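Local coordinates for aldose-aldose oxidoreductase (Caulobacter crescentus, PDB 5A04), which probably transfers hydride from one aldose to another by way of a tightly held nicotinamide cofactor, oxidising one sugar while reducing the other, at residues Tyr131-Gln136 with Pro263-Gln268. Numbering follows the deposited sequence.
With NDP (NADPH dihydro-nicotinamide-adenine-dinucleotide phosphate), chain G; BGC (beta-D-glucopyranose), chain H.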
# COMPACT_ATOMS: atom_id res chain seq x y z
N TYR A 131 14.81 4.51 17.36
CA TYR A 131 14.40 4.52 15.96
C TYR A 131 15.62 4.56 15.04
O TYR A 131 15.95 5.58 14.43
CB TYR A 131 13.47 5.71 15.68
CG TYR A 131 12.10 5.62 16.35
CD1 TYR A 131 11.21 4.59 16.04
CD2 TYR A 131 11.69 6.58 17.27
CE1 TYR A 131 9.94 4.52 16.65
CE2 TYR A 131 10.42 6.51 17.88
CZ TYR A 131 9.57 5.48 17.55
OH TYR A 131 8.32 5.42 18.13
N ARG A 132 16.28 3.41 14.94
CA ARG A 132 17.56 3.30 14.22
C ARG A 132 17.47 3.70 12.75
O ARG A 132 18.47 4.09 12.15
CB ARG A 132 18.09 1.87 14.33
CG ARG A 132 17.08 0.80 13.95
CD ARG A 132 17.72 -0.59 13.87
NE ARG A 132 16.66 -1.58 13.68
CZ ARG A 132 16.12 -1.88 12.50
NH1 ARG A 132 16.57 -1.31 11.38
NH2 ARG A 132 15.13 -2.77 12.45
N SER A 133 16.28 3.59 12.16
CA SER A 133 16.14 3.89 10.73
C SER A 133 16.49 5.34 10.41
O SER A 133 16.84 5.64 9.28
CB SER A 133 14.72 3.58 10.24
OG SER A 133 14.45 2.18 10.37
N ARG A 134 16.40 6.23 11.39
CA ARG A 134 16.75 7.63 11.17
C ARG A 134 18.25 7.82 10.99
O ARG A 134 18.70 8.91 10.67
CB ARG A 134 16.26 8.50 12.33
CG ARG A 134 14.72 8.50 12.50
CD ARG A 134 14.01 9.25 11.35
NE ARG A 134 14.45 10.64 11.26
CZ ARG A 134 13.91 11.63 11.96
NH1 ARG A 134 12.91 11.38 12.81
NH2 ARG A 134 14.36 12.87 11.82
N PHE A 135 19.02 6.74 11.19
CA PHE A 135 20.48 6.77 11.05
C PHE A 135 20.96 5.88 9.92
O PHE A 135 22.16 5.66 9.76
CB PHE A 135 21.13 6.36 12.38
CG PHE A 135 20.68 7.21 13.52
CD1 PHE A 135 21.25 8.45 13.73
CD2 PHE A 135 19.61 6.81 14.33
CE1 PHE A 135 20.80 9.27 14.76
CE2 PHE A 135 19.15 7.63 15.35
CZ PHE A 135 19.74 8.86 15.57
N GLN A 136 20.01 5.37 9.15
CA GLN A 136 20.29 4.37 8.12
C GLN A 136 20.39 5.08 6.77
O GLN A 136 19.58 5.96 6.47
CB GLN A 136 19.21 3.29 8.13
CG GLN A 136 19.54 2.01 7.39
CD GLN A 136 19.46 2.18 5.89
OE1 GLN A 136 18.62 2.93 5.39
NE2 GLN A 136 20.33 1.47 5.15
N PRO A 263 14.18 -3.98 0.93
CA PRO A 263 13.65 -3.72 2.28
C PRO A 263 14.02 -2.31 2.77
O PRO A 263 15.05 -1.78 2.39
CB PRO A 263 14.36 -4.78 3.14
CG PRO A 263 15.68 -4.97 2.44
CD PRO A 263 15.34 -4.89 0.96
N ALA A 264 13.18 -1.73 3.62
CA ALA A 264 13.38 -0.34 4.04
C ALA A 264 14.02 -0.21 5.43
O ALA A 264 14.90 0.64 5.63
CB ALA A 264 12.03 0.40 4.03
N THR A 265 13.59 -1.02 6.39
CA THR A 265 13.98 -0.78 7.79
C THR A 265 14.56 -2.05 8.41
O THR A 265 14.53 -2.26 9.63
CB THR A 265 12.78 -0.28 8.62
OG1 THR A 265 11.76 -1.28 8.61
CG2 THR A 265 12.22 1.02 8.02
N SER A 266 15.11 -2.89 7.55
CA SER A 266 15.76 -4.12 7.98
C SER A 266 17.13 -3.82 8.60
O SER A 266 17.61 -2.70 8.53
CB SER A 266 15.91 -5.06 6.79
OG SER A 266 16.49 -4.36 5.71
N TYR A 267 17.76 -4.83 9.20
CA TYR A 267 19.08 -4.64 9.81
C TYR A 267 20.14 -4.33 8.75
O TYR A 267 21.08 -3.57 8.98
CB TYR A 267 19.49 -5.88 10.63
CG TYR A 267 18.55 -6.26 11.76
CD1 TYR A 267 17.78 -5.30 12.42
CD2 TYR A 267 18.44 -7.58 12.19
CE1 TYR A 267 16.93 -5.65 13.47
CE2 TYR A 267 17.60 -7.94 13.23
CZ TYR A 267 16.84 -6.97 13.86
OH TYR A 267 16.00 -7.31 14.90
N GLN A 268 19.99 -4.95 7.59
CA GLN A 268 20.84 -4.69 6.44
C GLN A 268 20.08 -5.02 5.16
O GLN A 268 18.95 -5.51 5.19
CB GLN A 268 22.13 -5.52 6.52
CG GLN A 268 21.88 -7.00 6.74
CD GLN A 268 23.16 -7.80 6.97
OE1 GLN A 268 24.27 -7.25 6.90
NE2 GLN A 268 23.02 -9.09 7.24
PA NDP G . 13.80 -11.04 23.63
O1A NDP G . 12.65 -11.81 24.17
O2A NDP G . 14.71 -11.69 22.63
O5B NDP G . 14.74 -10.48 24.87
C5B NDP G . 13.92 -9.87 25.82
C4B NDP G . 14.77 -9.83 27.10
O4B NDP G . 14.18 -8.96 28.08
C3B NDP G . 14.84 -11.24 27.73
O3B NDP G . 15.88 -11.99 27.18
C2B NDP G . 15.23 -10.89 29.17
O2B NDP G . 16.50 -10.62 29.30
C1B NDP G . 14.47 -9.50 29.35
N9A NDP G . 13.24 -9.63 30.13
C8A NDP G . 12.95 -9.00 31.34
N7A NDP G . 11.74 -9.34 31.83
C5A NDP G . 11.22 -10.23 30.89
C6A NDP G . 10.00 -10.93 30.82
N6A NDP G . 9.06 -10.79 31.82
N1A NDP G . 9.71 -11.77 29.78
C2A NDP G . 10.71 -11.86 28.82
N3A NDP G . 11.90 -11.26 28.74
C4A NDP G . 12.15 -10.43 29.82
O3 NDP G . 13.02 -9.74 22.96
PN NDP G . 13.85 -8.89 21.84
O1N NDP G . 15.22 -8.54 22.27
O2N NDP G . 13.46 -9.25 20.42
O5D NDP G . 12.97 -7.38 21.97
C5D NDP G . 13.19 -6.71 23.19
C4D NDP G . 12.85 -5.21 22.95
O4D NDP G . 13.65 -4.74 21.82
C3D NDP G . 11.35 -5.01 22.53
O3D NDP G . 10.86 -3.76 23.05
C2D NDP G . 11.42 -4.93 21.01
O2D NDP G . 10.40 -4.10 20.47
C1D NDP G . 12.80 -4.21 20.83
N1N NDP G . 13.40 -4.57 19.54
C2N NDP G . 13.82 -3.59 18.67
C3N NDP G . 14.40 -3.95 17.49
C7N NDP G . 14.85 -2.91 16.56
O7N NDP G . 15.23 -3.17 15.41
N7N NDP G . 14.87 -1.58 16.99
C4N NDP G . 14.60 -5.37 17.09
C5N NDP G . 14.07 -6.34 18.07
C6N NDP G . 13.52 -5.94 19.21
P2B NDP G . 17.31 -11.20 30.71
O1X NDP G . 16.41 -10.64 31.79
O2X NDP G . 17.22 -12.67 30.45
O3X NDP G . 18.68 -10.55 30.58
C2 BGC H . 10.86 -5.84 15.86
C3 BGC H . 11.26 -7.27 15.46
C4 BGC H . 11.47 -7.35 13.98
C5 BGC H . 12.42 -6.27 13.49
C6 BGC H . 12.43 -6.25 11.94
C1 BGC H . 11.92 -4.97 15.36
O1 BGC H . 11.70 -3.63 15.81
O2 BGC H . 10.73 -5.77 17.27
O3 BGC H . 10.20 -8.13 15.87
O4 BGC H . 11.98 -8.63 13.64
O5 BGC H . 12.00 -5.00 13.93
O6 BGC H . 13.46 -5.38 11.45
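Arg132 reaches from the 3-10 turn 132-135 to the backbone of Thr265, joining the turn that follows strand 127-129, at the edge of the Rossmann domain's parallel sheet, to the loop between strands 257-261 and 272-275 of the alpha/beta domain. Its NH1 and NH2 lie end-on to one acceptor, each 2.9 Å from Thr265 O, with that oxygen close to the guanidinium plane. The two bonds differ: NH2 meets the carbonyl almost head-on, at a C=O...N angle of 167°, while NH1 stands above the carbonyl plane. On another edge the same group holds the carboxamide of NADPH: Arg132 NE lies 2.8 Å from NDP O7N, and its NH2 also donates to that oxygen. Arginine suits this place because its flat, five-hydrogen head can serve a protein carbonyl and a cofactor carbonyl together. The side chain runs extended from CG to NE, long enough to bring its head between them. Tyr267 CD1 lies over one guanidinium face, offset toward the rim, and the phenol reaches onward until Tyr267 OH is 3.2 Å from NDP C4N, the hydride-carrying carbon; glucose is bound beside it. A leucine in place of Arg132 would probably leave Thr265 O and the nicotinamide amide oxygen without these donors, and the carboxamide more at liberty to turn.

Further out, Gln292 accepts from Arg132 NH1 and donates to Ser266 O, tying the arginine and the loop to helix 292-306. Thr265 turns its hydroxyl to His161, while Thr265 CG2, anti to the carbonyl carbon, packs 3.4 Å from Ser133 OG, a van der Waals touch that the small serine allows. The Gln136 side chain N-caps helix 137-147, its NE2 hydrogen-bonded to His138. Within the loop, Ser266 OG donates to Gln268 O at 2.8 Å.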